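Local structure of beta-hexosaminidase Amuc_2018 (Akkermansia muciniphila, 6JEB) at residues L126-T129 and R135-V138; I188-H193 and S238-L243; H193-H198 and G219-L224; E223-Q228 and K287-K292; G310-Y315 and A339-I344. The protein hydrolyses terminal N-acetylglucosamine and N-acetylgalactosamine residues from the non-reducing ends of glycans, such as N-glycans and chitobiose. One frame throughout, in Å; residues are numbered along the deposited sequence. Where two conformers were deposited one is given.

How the contacts relate
All five contacts lie in the family 20 catalytic domain, and run from the active site to a zinc site and back toward the pocket. Contacts 1 and 2 touch, with T129 OG1 3.0 Å from D189 N. Contact 2 shares with contact 3 the catalytic H193, which binds D130 and E258. Contacts 3 and 4 share E223 and L224, and contact 4 adds the zinc ligand C226. In turn, K287 NZ of contact 4 lies 2.8 Å from G313 O of contact 5, their centres being about 17 Å apart. In contact 5 the side chain of Y315 is about 10 Å from the bound acetamide.

Contact 1: residues L126-T129 and R135-V138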
# COMPACT_ATOMS: atom_id res chain seq x y z
N LEU A 126 2.73 1.89 5.25
CA LEU A 126 2.58 1.30 6.58
C LEU A 126 1.38 1.93 7.29
O LEU A 126 1.43 3.11 7.67
CB LEU A 126 3.83 1.53 7.43
CG LEU A 126 5.17 1.10 6.83
CD1 LEU A 126 6.31 1.46 7.79
CD2 LEU A 126 5.16 -0.40 6.51
N HIS A 127 0.33 1.14 7.50
CA HIS A 127 -0.82 1.61 8.28
C HIS A 127 -0.45 1.37 9.74
O HIS A 127 -0.68 0.30 10.30
CB HIS A 127 -2.08 0.85 7.87
CG HIS A 127 -3.33 1.44 8.44
ND1 HIS A 127 -3.95 2.55 7.91
CD2 HIS A 127 -4.08 1.06 9.51
CE1 HIS A 127 -5.03 2.84 8.62
NE2 HIS A 127 -5.13 1.95 9.59
N LEU A 128 0.18 2.38 10.35
CA LEU A 128 0.84 2.21 11.64
C LEU A 128 -0.10 2.37 12.82
O LEU A 128 0.26 1.96 13.94
CB LEU A 128 1.98 3.23 11.78
CG LEU A 128 3.20 2.98 10.88
CD1 LEU A 128 4.04 4.25 10.76
CD2 LEU A 128 4.05 1.84 11.42
N THR A 129 -1.26 3.01 12.63
CA THR A 129 -2.13 3.39 13.73
C THR A 129 -3.58 3.10 13.38
O THR A 129 -4.01 3.31 12.24
CB THR A 129 -1.98 4.89 14.08
OG1 THR A 129 -2.59 5.69 13.06
CG2 THR A 129 -0.52 5.29 14.21
N ARG A 135 1.68 1.55 16.43
CA ARG A 135 2.96 0.87 16.25
C ARG A 135 4.17 1.79 16.11
O ARG A 135 5.30 1.28 15.97
CB ARG A 135 2.90 -0.09 15.05
CG ARG A 135 1.71 -1.03 15.06
CD ARG A 135 1.65 -1.89 16.33
NE ARG A 135 0.44 -2.71 16.30
CZ ARG A 135 -0.16 -3.21 17.37
NH1 ARG A 135 0.37 -3.04 18.58
NH2 ARG A 135 -1.29 -3.89 17.23
N LEU A 136 3.98 3.12 16.14
CA LEU A 136 5.08 4.06 15.94
C LEU A 136 5.53 4.62 17.28
O LEU A 136 4.73 5.30 17.94
CB LEU A 136 4.63 5.21 15.04
CG LEU A 136 5.71 6.28 14.85
CD1 LEU A 136 6.73 5.87 13.78
CD2 LEU A 136 5.10 7.64 14.52
N PRO A 137 6.78 4.43 17.70
CA PRO A 137 7.24 5.06 18.94
C PRO A 137 7.45 6.55 18.73
O PRO A 137 7.91 6.99 17.67
CB PRO A 137 8.56 4.35 19.22
CG PRO A 137 9.08 4.01 17.85
CD PRO A 137 7.85 3.65 17.04
N VAL A 138 7.08 7.34 19.73
CA VAL A 138 7.26 8.80 19.66
C VAL A 138 7.88 9.27 20.97
O VAL A 138 7.22 9.20 22.02
CB VAL A 138 5.93 9.53 19.40
CG1 VAL A 138 6.19 11.02 19.22
CG2 VAL A 138 5.21 8.97 18.18
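The backbone oxygen of L128 accepts the amide of R135, with R135 N 2.9 Å from L128 O. The amide sits nearly on the line of the C=O bond (164° at the oxygen), while its N-H is bent away from a straight approach (143°). Two carbons of the same arginine also lie against this oxygen: R135 CB and CG are each 3.5 Å from L128 O. The backbone places CB there, and the first torsion, with CG beside the backbone N (chi1 -50°), brings CG to it. A bend at chi2 then leads the guanidinium away from L128. There it is held by backbone carbonyls: NE bonds P99 O, NH2 bonds A100 O, and NH1 bonds G163 O. Beside the backbone bond the leucines meet by their methyls, L128 CD1 being 4.4 Å from L136 CD1, a loose contact; L136 also packs on V239 and L243 of helix 230-246.

The bond ties the end of strand 123-127 to the loop that follows it, and so spans the stretch carrying the catalytic D130, whose OD2 is hydrogen-bonded by H127 NE2. With R135 so buried, its charge is probably offset by the carbonyls of P99, A100 and G163, the first two just before the substrate-binding R101, which is consistent with the arginine helping to fix the backbone on that side of the active site.

Contact 2: residues I188-H193 and S238-L243; sequences IDMPGH and SVFNEL
The F240 ring meets M190 at its edge: the methyl carbon M190 CE lies near the ring plane, 3.9 Å from F240 CZ and 4.1 Å from F240 CE1. The two side chains come from opposite directions, the methionine from the loop and the phenylalanine from helix 230-246. T293 and L297 of helix 282-299 also pack against this ring, so it is shared between the loop and two helices. M190 gets there with CG placed between its own backbone N and carbonyl carbon (chi1 57°), an extended middle, and a final turn at the sulfur (chi3 80°) that brings the methyl to the ring's edge.

Alongside, I188 makes a purely aliphatic contact. Its CG1 is 3.8 Å from V239 CG1 and equally 3.8 Å from L243 CD1, and its CD1 comes within 4.0 Å of V239 CG1. In both pairs the chains reach for each other tip to tip, so one isoleucine bridges two residues a helical turn apart.

D189 OD1 bonds G256 N, and the backbone bonds of the loop at I188 and M190 run to H253, the last residue of strand 251-253, and to L254 just after it. After the cis peptide before P191 the chain reaches H193, whose ND1 and NE2 bond D130 and E258, residues of the charge relay. This is a catalytic loop of the family 20 TIM barrel: it leaves the C-terminal end of strand 183-187 and packs on the helix that leads to the next barrel strand.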
# COMPACT_ATOMS: atom_id res chain seq x y z
N ILE A 188 -0.33 7.95 9.59
CA ILE A 188 -0.86 8.28 10.91
C ILE A 188 -2.31 8.66 10.68
O ILE A 188 -2.61 9.78 10.24
CB ILE A 188 -0.08 9.43 11.57
CG1 ILE A 188 1.43 9.20 11.49
CG2 ILE A 188 -0.55 9.63 13.02
CD1 ILE A 188 1.93 7.95 12.20
N ASP A 189 -3.23 7.73 10.93
CA ASP A 189 -4.62 7.94 10.56
C ASP A 189 -5.27 8.94 11.53
O ASP A 189 -5.19 8.79 12.76
CB ASP A 189 -5.36 6.60 10.54
CG ASP A 189 -6.67 6.64 9.77
OD1 ASP A 189 -7.24 7.74 9.59
OD2 ASP A 189 -7.13 5.54 9.35
N MET A 190 -5.88 9.99 10.99
CA MET A 190 -6.53 11.02 11.79
C MET A 190 -7.63 11.64 10.95
O MET A 190 -7.57 11.60 9.71
CB MET A 190 -5.51 12.09 12.19
CG MET A 190 -4.81 12.73 11.01
SD MET A 190 -3.51 13.87 11.51
CE MET A 190 -2.20 12.74 11.88
N PRO A 191 -8.66 12.23 11.58
CA PRO A 191 -8.83 12.38 13.03
C PRO A 191 -9.48 11.17 13.70
O PRO A 191 -9.51 11.12 14.93
CB PRO A 191 -9.75 13.61 13.13
CG PRO A 191 -10.62 13.52 11.90
CD PRO A 191 -9.71 12.94 10.82
N GLY A 192 -9.99 10.22 12.92
CA GLY A 192 -10.62 9.03 13.44
C GLY A 192 -9.70 7.83 13.44
O GLY A 192 -8.47 7.95 13.39
N HIS A 193 -10.31 6.64 13.49
CA HIS A 193 -9.57 5.39 13.64
C HIS A 193 -8.54 5.51 14.76
O HIS A 193 -7.39 5.08 14.64
CB HIS A 193 -8.95 4.95 12.31
CG HIS A 193 -9.91 4.22 11.42
ND1 HIS A 193 -10.15 2.87 11.56
CD2 HIS A 193 -10.71 4.65 10.42
CE1 HIS A 193 -11.04 2.49 10.66
NE2 HIS A 193 -11.40 3.55 9.95
N SER A 238 5.25 16.38 17.14
CA SER A 238 6.27 15.42 17.57
C SER A 238 6.24 14.17 16.70
O SER A 238 7.30 13.64 16.34
CB SER A 238 6.05 15.03 19.03
OG SER A 238 6.15 16.16 19.87
N VAL A 239 5.04 13.67 16.38
CA VAL A 239 4.92 12.52 15.49
C VAL A 239 5.59 12.83 14.16
O VAL A 239 6.40 12.04 13.65
CB VAL A 239 3.44 12.15 15.29
CG1 VAL A 239 3.30 11.08 14.21
CG2 VAL A 239 2.83 11.67 16.60
N PHE A 240 5.26 13.98 13.57
CA PHE A 240 5.79 14.31 12.25
C PHE A 240 7.30 14.52 12.28
O PHE A 240 7.98 14.22 11.29
CB PHE A 240 5.08 15.54 11.68
CG PHE A 240 3.60 15.36 11.47
CD1 PHE A 240 3.02 14.11 11.39
CD2 PHE A 240 2.78 16.48 11.35
CE1 PHE A 240 1.65 13.96 11.20
CE2 PHE A 240 1.41 16.35 11.16
CZ PHE A 240 0.84 15.08 11.08
N ASN A 241 7.84 15.04 13.39
CA ASN A 241 9.29 15.16 13.51
C ASN A 241 9.96 13.79 13.48
O ASN A 241 11.01 13.62 12.85
CB ASN A 241 9.66 15.94 14.77
CG ASN A 241 9.38 17.43 14.65
OD1 ASN A 241 9.30 17.97 13.54
ND2 ASN A 241 9.24 18.11 15.78
N GLU A 242 9.37 12.80 14.16
CA GLU A 242 9.91 11.45 14.08
C GLU A 242 9.84 10.92 12.66
O GLU A 242 10.79 10.29 12.17
CB GLU A 242 9.16 10.50 15.01
CG GLU A 242 9.38 10.79 16.46
CD GLU A 242 10.85 10.85 16.80
OE1 GLU A 242 11.54 9.82 16.62
OE2 GLU A 242 11.31 11.92 17.24
N LEU A 243 8.72 11.16 11.97
CA LEU A 243 8.60 10.68 10.60
C LEU A 243 9.62 11.35 9.70
O LEU A 243 10.15 10.71 8.78
CB LEU A 243 7.18 10.92 10.09
CG LEU A 243 6.06 10.21 10.86
CD1 LEU A 243 4.71 10.48 10.19
CD2 LEU A 243 6.33 8.71 10.98

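Contact 3: residues H193-H198 and G219-L224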
# COMPACT_ATOMS: atom_id res chain seq x y z
N HIS A 193 -10.31 6.64 13.49
CA HIS A 193 -9.57 5.39 13.64
C HIS A 193 -8.54 5.51 14.76
O HIS A 193 -7.39 5.08 14.64
CB HIS A 193 -8.95 4.95 12.31
CG HIS A 193 -9.91 4.22 11.42
ND1 HIS A 193 -10.15 2.87 11.56
CD2 HIS A 193 -10.71 4.65 10.42
CE1 HIS A 193 -11.04 2.49 10.66
NE2 HIS A 193 -11.40 3.55 9.95
N ASN A 194 -8.99 6.08 15.88
CA ASN A 194 -8.09 6.55 16.93
C ASN A 194 -8.42 5.97 18.30
O ASN A 194 -8.06 6.57 19.32
CB ASN A 194 -8.08 8.08 16.98
CG ASN A 194 -6.83 8.68 16.35
OD1 ASN A 194 -5.75 8.09 16.40
ND2 ASN A 194 -6.97 9.87 15.79
N GLN A 195 -9.07 4.80 18.36
CA GLN A 195 -9.39 4.27 19.69
C GLN A 195 -8.14 3.95 20.49
O GLN A 195 -8.12 4.12 21.71
CB GLN A 195 -10.32 3.06 19.60
CG GLN A 195 -10.79 2.61 20.99
CD GLN A 195 -11.96 1.66 20.93
OE1 GLN A 195 -12.78 1.73 20.01
NE2 GLN A 195 -12.05 0.75 21.91
N ALA A 196 -7.07 3.48 19.83
CA ALA A 196 -5.85 3.17 20.57
C ALA A 196 -5.23 4.44 21.15
O ALA A 196 -4.81 4.46 22.32
CB ALA A 196 -4.86 2.41 19.68
N LEU A 197 -5.20 5.51 20.36
CA LEU A 197 -4.71 6.79 20.87
C LEU A 197 -5.57 7.29 22.02
O LEU A 197 -5.05 7.85 23.00
CB LEU A 197 -4.65 7.82 19.73
CG LEU A 197 -4.09 9.20 20.08
CD1 LEU A 197 -2.66 9.11 20.59
CD2 LEU A 197 -4.19 10.15 18.87
N HIS A 198 -6.90 7.10 21.94
CA HIS A 198 -7.78 7.52 23.03
C HIS A 198 -7.51 6.72 24.30
O HIS A 198 -7.53 7.28 25.40
CB HIS A 198 -9.25 7.39 22.59
CG HIS A 198 -10.22 8.09 23.50
ND1 HIS A 198 -11.24 8.88 23.03
CD2 HIS A 198 -10.33 8.10 24.85
CE1 HIS A 198 -11.94 9.36 24.05
NE2 HIS A 198 -11.40 8.90 25.17
N GLY A 219 -15.50 -2.75 13.38
CA GLY A 219 -16.51 -1.73 13.54
C GLY A 219 -15.91 -0.34 13.65
O GLY A 219 -14.70 -0.15 13.79
N ASN A 220 -16.80 0.64 13.61
CA ASN A 220 -16.41 2.04 13.48
C ASN A 220 -16.37 2.72 14.84
O ASN A 220 -17.27 2.52 15.67
CB ASN A 220 -17.42 2.76 12.56
CG ASN A 220 -17.13 4.25 12.41
OD1 ASN A 220 -17.85 5.09 12.96
ND2 ASN A 220 -16.09 4.59 11.65
N SER A 221 -15.32 3.50 15.07
CA SER A 221 -15.21 4.35 16.24
C SER A 221 -15.56 5.78 15.87
O SER A 221 -15.16 6.27 14.81
CB SER A 221 -13.77 4.31 16.77
OG SER A 221 -13.59 5.31 17.76
N LYS A 222 -16.32 6.45 16.73
CA LYS A 222 -16.68 7.85 16.54
C LYS A 222 -15.69 8.81 17.19
O LYS A 222 -15.90 10.03 17.12
CB LYS A 222 -18.08 8.13 17.09
CG LYS A 222 -19.19 7.31 16.45
CD LYS A 222 -20.53 7.60 17.12
CE LYS A 222 -21.66 6.82 16.45
NZ LYS A 222 -22.98 7.06 17.11
N GLU A 223 -14.63 8.30 17.81
CA GLU A 223 -13.71 9.13 18.59
C GLU A 223 -12.77 9.90 17.67
O GLU A 223 -11.87 9.32 17.06
CB GLU A 223 -12.92 8.25 19.56
CG GLU A 223 -13.77 7.59 20.62
CD GLU A 223 -14.40 8.59 21.56
OE1 GLU A 223 -13.83 9.69 21.73
OE2 GLU A 223 -15.46 8.28 22.15
N LEU A 224 -12.95 11.21 17.58
CA LEU A 224 -12.07 12.07 16.80
C LEU A 224 -11.22 12.92 17.74
O LEU A 224 -11.71 13.42 18.76
CB LEU A 224 -12.88 13.01 15.89
CG LEU A 224 -13.92 12.39 14.96
CD1 LEU A 224 -14.43 13.42 13.97
CD2 LEU A 224 -13.36 11.18 14.21
O HOH W 1 -13.14 6.30 12.98
O HOH W 2 -11.64 6.79 16.47
O HOH W 3 -13.96 4.21 20.06
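Water carries most of the polar traffic between H193-H198 and G219-L224. One molecule accepts from H193 N and donates to S221 O, at 2.9 and 2.7 Å. A second accepts from N194 N and donates to E223 O (2.6 Å from that oxygen), while also bonding S221 OG. A third joins Q195 OE1 to S221 OG. The serine hydroxyl therefore meets two waters, and it further accepts from E223 N (3.2 Å from S221 OG), which makes an ST turn of this loop.

The direct polar approach is between side chains: E223 OE1 comes to the edge of the H198 imidazole, near its plane and 3.0 Å from ND1, with the carboxylate turned almost square to the ring (88°). K209 backs both partners, its NZ in a salt bridge with E223 OE2 and its backbone N donating to H198 NE2. If an alanine stood at E223, K209 would probably lose its charge mate and the edge of H198 its neighbour.

The catalytic H193 and the start of helix 195-200 are thus joined through water to the loop leading to helix 230-246; N194 and L197 pack on Y236 of that helix, and E223 on L263 of helix 262-266.

Contact 4: residues E223-Q228 and K287-K292; sequences ELVCPQ and KAFFAK. With ZN (zinc ion), chain B.
P227 and V225 both touch the ring of F289, obliquely and from the same loop: P227 CG is 3.8 Å from F289 CD1, and V225 CG2 is 3.9 Å from F289 CZ. Each side chain crosses the phenylalanine at about a right angle. With CG anti to the backbone N (chi1 173°), the F289 ring is directed at the loop.

Between these two residues C226 turns the other way, and its SG binds the zinc ion at 2.3 Å; C206, C267 and C270 complete the four-cysteine site. The same sulfur accepts from Q228 N, 3.5 Å from C226 SG, which probably helps to orient the sulfur. Replacing F289 with an alanine would probably open a gap against V225 and P227, leaving the loop around the zinc ligand less firmly backed.

Farther out, a water links P227 O, at 2.8 Å, to K292 NZ, at 3.0 Å. W233 lies beside it, its NE1 bonding P227 O and its ring meeting K292 in a cation-pi contact.

The loop thus runs between several helices: F289 and K292 belong to helix 282-299, W233 to helix 230-246, C270 to helix 268-277, and W264, which packs on P227, to helix 262-266.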
# COMPACT_ATOMS: atom_id res chain seq x y z
N GLU A 223 -14.63 8.30 17.81
CA GLU A 223 -13.71 9.13 18.59
C GLU A 223 -12.77 9.90 17.67
O GLU A 223 -11.87 9.32 17.06
CB GLU A 223 -12.92 8.25 19.56
CG GLU A 223 -13.77 7.59 20.62
CD GLU A 223 -14.40 8.59 21.56
OE1 GLU A 223 -13.83 9.69 21.73
OE2 GLU A 223 -15.46 8.28 22.15
N LEU A 224 -12.95 11.21 17.58
CA LEU A 224 -12.07 12.07 16.80
C LEU A 224 -11.22 12.92 17.74
O LEU A 224 -11.71 13.42 18.76
CB LEU A 224 -12.88 13.01 15.89
CG LEU A 224 -13.92 12.39 14.96
CD1 LEU A 224 -14.43 13.42 13.97
CD2 LEU A 224 -13.36 11.18 14.21
N VAL A 225 -9.94 13.09 17.40
CA VAL A 225 -9.13 14.06 18.14
C VAL A 225 -9.80 15.43 18.05
O VAL A 225 -10.45 15.77 17.05
CB VAL A 225 -7.67 14.11 17.66
CG1 VAL A 225 -6.94 12.83 18.05
CG2 VAL A 225 -7.59 14.37 16.15
N CYS A 226 -9.65 16.22 19.11
CA CYS A 226 -10.29 17.53 19.17
C CYS A 226 -9.33 18.59 18.63
O CYS A 226 -8.29 18.83 19.25
CB CYS A 226 -10.69 17.86 20.60
SG CYS A 226 -11.51 19.48 20.70
N PRO A 227 -9.63 19.24 17.51
CA PRO A 227 -8.70 20.25 16.97
C PRO A 227 -8.51 21.46 17.87
O PRO A 227 -7.60 22.25 17.61
CB PRO A 227 -9.34 20.66 15.63
CG PRO A 227 -10.27 19.54 15.28
CD PRO A 227 -10.78 19.02 16.61
N GLN A 228 -9.34 21.63 18.90
CA GLN A 228 -9.20 22.80 19.75
C GLN A 228 -8.16 22.63 20.85
O GLN A 228 -7.86 23.60 21.55
CB GLN A 228 -10.54 23.16 20.40
CG GLN A 228 -11.75 23.01 19.48
CD GLN A 228 -11.50 23.50 18.06
OE1 GLN A 228 -10.77 24.47 17.83
NE2 GLN A 228 -12.13 22.84 17.10
N LYS A 287 -12.00 20.25 6.72
CA LYS A 287 -11.09 20.91 5.80
C LYS A 287 -10.03 21.72 6.55
O LYS A 287 -8.84 21.65 6.23
CB LYS A 287 -11.88 21.81 4.84
CG LYS A 287 -11.02 22.53 3.82
CD LYS A 287 -11.88 23.43 2.94
CE LYS A 287 -11.04 24.10 1.86
NZ LYS A 287 -10.48 23.10 0.90
N ALA A 288 -10.45 22.47 7.56
CA ALA A 288 -9.51 23.28 8.34
C ALA A 288 -8.55 22.41 9.13
O ALA A 288 -7.37 22.74 9.27
CB ALA A 288 -10.27 24.21 9.28
N PHE A 289 -9.04 21.28 9.65
CA PHE A 289 -8.18 20.35 10.38
C PHE A 289 -7.07 19.82 9.48
O PHE A 289 -5.89 19.81 9.86
CB PHE A 289 -9.03 19.20 10.94
CG PHE A 289 -8.21 18.11 11.57
CD1 PHE A 289 -7.63 18.29 12.81
CD2 PHE A 289 -8.01 16.90 10.91
CE1 PHE A 289 -6.85 17.28 13.39
CE2 PHE A 289 -7.23 15.89 11.48
CZ PHE A 289 -6.66 16.08 12.72
N PHE A 290 -7.43 19.37 8.27
CA PHE A 290 -6.42 18.87 7.35
C PHE A 290 -5.47 19.98 6.91
O PHE A 290 -4.27 19.73 6.73
CB PHE A 290 -7.09 18.21 6.14
CG PHE A 290 -7.68 16.86 6.43
CD1 PHE A 290 -7.13 16.04 7.41
CD2 PHE A 290 -8.76 16.40 5.71
CE1 PHE A 290 -7.66 14.78 7.66
CE2 PHE A 290 -9.30 15.14 5.95
CZ PHE A 290 -8.75 14.33 6.93
N ALA A 291 -5.98 21.20 6.71
CA ALA A 291 -5.11 22.30 6.30
C ALA A 291 -4.09 22.63 7.39
O ALA A 291 -2.92 22.90 7.10
CB ALA A 291 -5.94 23.53 5.94
N LYS A 292 -4.53 22.63 8.65
CA LYS A 292 -3.60 22.89 9.74
C LYS A 292 -2.57 21.77 9.85
O LYS A 292 -1.38 22.04 10.08
CB LYS A 292 -4.38 23.05 11.05
CG LYS A 292 -3.55 23.51 12.24
CD LYS A 292 -4.47 23.99 13.34
CE LYS A 292 -3.71 24.40 14.58
NZ LYS A 292 -4.61 25.06 15.57
ZN ZN B . -13.73 18.98 20.13
O HOH W 4 -7.40 23.87 15.31
O HOH W 5 -5.72 24.87 18.77

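Contact 5: residues G310-Y315 and A339-I344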
# COMPACT_ATOMS: atom_id res chain seq x y z
N GLY A 310 -15.09 11.15 -0.64
CA GLY A 310 -16.21 11.53 -1.47
C GLY A 310 -16.59 12.99 -1.46
O GLY A 310 -17.53 13.37 -2.17
N ASN A 311 -15.89 13.83 -0.69
CA ASN A 311 -16.15 15.27 -0.66
C ASN A 311 -14.84 15.96 -1.05
O ASN A 311 -14.01 16.25 -0.19
CB ASN A 311 -16.63 15.72 0.72
CG ASN A 311 -16.97 17.21 0.74
OD1 ASN A 311 -16.99 17.86 -0.30
ND2 ASN A 311 -17.24 17.74 1.93
N ALA A 312 -14.68 16.22 -2.34
CA ALA A 312 -13.42 16.79 -2.81
C ALA A 312 -13.13 18.15 -2.18
O ALA A 312 -11.97 18.58 -2.17
CB ALA A 312 -13.42 16.89 -4.33
N GLY A 313 -14.15 18.82 -1.64
CA GLY A 313 -13.96 20.16 -1.10
C GLY A 313 -13.12 20.23 0.16
O GLY A 313 -12.66 21.32 0.52
N ILE A 314 -12.89 19.10 0.84
CA ILE A 314 -12.12 19.14 2.09
C ILE A 314 -10.62 19.05 1.87
O ILE A 314 -9.86 19.17 2.84
CB ILE A 314 -12.57 18.11 3.15
CG1 ILE A 314 -12.27 16.67 2.72
CG2 ILE A 314 -14.05 18.29 3.49
CD1 ILE A 314 -12.49 15.65 3.83
N TYR A 315 -10.16 18.84 0.63
CA TYR A 315 -8.74 18.75 0.32
C TYR A 315 -8.29 20.00 -0.40
O TYR A 315 -9.10 20.80 -0.89
CB TYR A 315 -8.46 17.50 -0.52
CG TYR A 315 -9.16 16.27 0.03
CD1 TYR A 315 -8.66 15.61 1.16
CD2 TYR A 315 -10.33 15.80 -0.55
CE1 TYR A 315 -9.32 14.51 1.68
CE2 TYR A 315 -10.99 14.69 -0.04
CZ TYR A 315 -10.48 14.05 1.08
OH TYR A 315 -11.15 12.96 1.59
N ALA A 339 -11.37 19.12 -9.00
CA ALA A 339 -10.85 19.78 -7.82
C ALA A 339 -9.34 19.99 -7.87
O ALA A 339 -8.78 20.55 -6.92
CB ALA A 339 -11.21 18.99 -6.56
N GLY A 340 -8.67 19.54 -8.93
CA GLY A 340 -7.23 19.68 -9.01
C GLY A 340 -6.46 18.77 -8.09
O GLY A 340 -5.35 19.11 -7.67
N LEU A 341 -7.02 17.61 -7.76
CA LEU A 341 -6.35 16.65 -6.89
C LEU A 341 -5.74 15.54 -7.72
O LEU A 341 -6.23 15.20 -8.80
CB LEU A 341 -7.35 16.04 -5.90
CG LEU A 341 -8.12 17.05 -5.05
CD1 LEU A 341 -9.22 16.38 -4.24
CD2 LEU A 341 -7.16 17.78 -4.12
N ASN A 342 -4.65 14.97 -7.21
CA ASN A 342 -4.09 13.76 -7.80
C ASN A 342 -4.71 12.54 -7.14
O ASN A 342 -5.18 12.60 -6.00
CB ASN A 342 -2.57 13.77 -7.64
CG ASN A 342 -1.93 14.94 -8.37
OD1 ASN A 342 -2.23 15.19 -9.54
ND2 ASN A 342 -1.08 15.68 -7.68
N LEU A 343 -4.73 11.43 -7.87
CA LEU A 343 -5.51 10.27 -7.46
C LEU A 343 -4.67 9.01 -7.55
O LEU A 343 -3.98 8.78 -8.54
CB LEU A 343 -6.76 10.13 -8.33
CG LEU A 343 -7.73 9.02 -7.93
CD1 LEU A 343 -8.26 9.28 -6.53
CD2 LEU A 343 -8.87 8.90 -8.93
N ILE A 344 -4.74 8.18 -6.50
CA ILE A 344 -4.21 6.83 -6.53
C ILE A 344 -5.41 5.89 -6.45
O ILE A 344 -6.30 6.09 -5.62
CB ILE A 344 -3.22 6.58 -5.38
CG1 ILE A 344 -1.95 7.43 -5.58
CG2 ILE A 344 -2.85 5.11 -5.29
CD1 ILE A 344 -1.05 7.50 -4.36
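Y315 and L341 are brought together by similar first torsions, CG anti to the carbonyl carbon in each (chi1 -46° and -55°). The tyrosine offers CB and the near part of its ring, the leucine its two methyls: L341 CD2 is 3.8 Å from Y315 CB, while L341 CD1 sits obliquely against the ring, 3.9 Å from Y315 CD2. The side chains cross at about a right angle. Past this point the phenol leads off to other partners, its OH bonding E309 N. I314 CG1 covers one face of the ring, 3.5 Å above its centre.

In the TIM barrel, G310-Y315 is in the loop between strands 303-307 and 320-323, and A339-I344 runs from a helix end into strand 342-345. N311 OD1 accepts from G313 N in an Asx turn, the donor standing well above the carbonyl plane (59° out of it), and this begins the short 3-10 segment 312-314. On the other side, G340 ends helix 329-339 with positive phi in a Schellman motif, so the chain can turn, through L341, into strand 342-345.

The backbones come near at two alanines, A312 CB lying 3.8 Å from A339 CB. L341 CD1 is 4.2 Å from A312 CB as well, and this leucine also packs on T336 of helix 329-339. Y315 meets the ring of F306, from strand 303-307, with the planes inclined, and its side chain is about 7 Å from that of the substrate-binding W324.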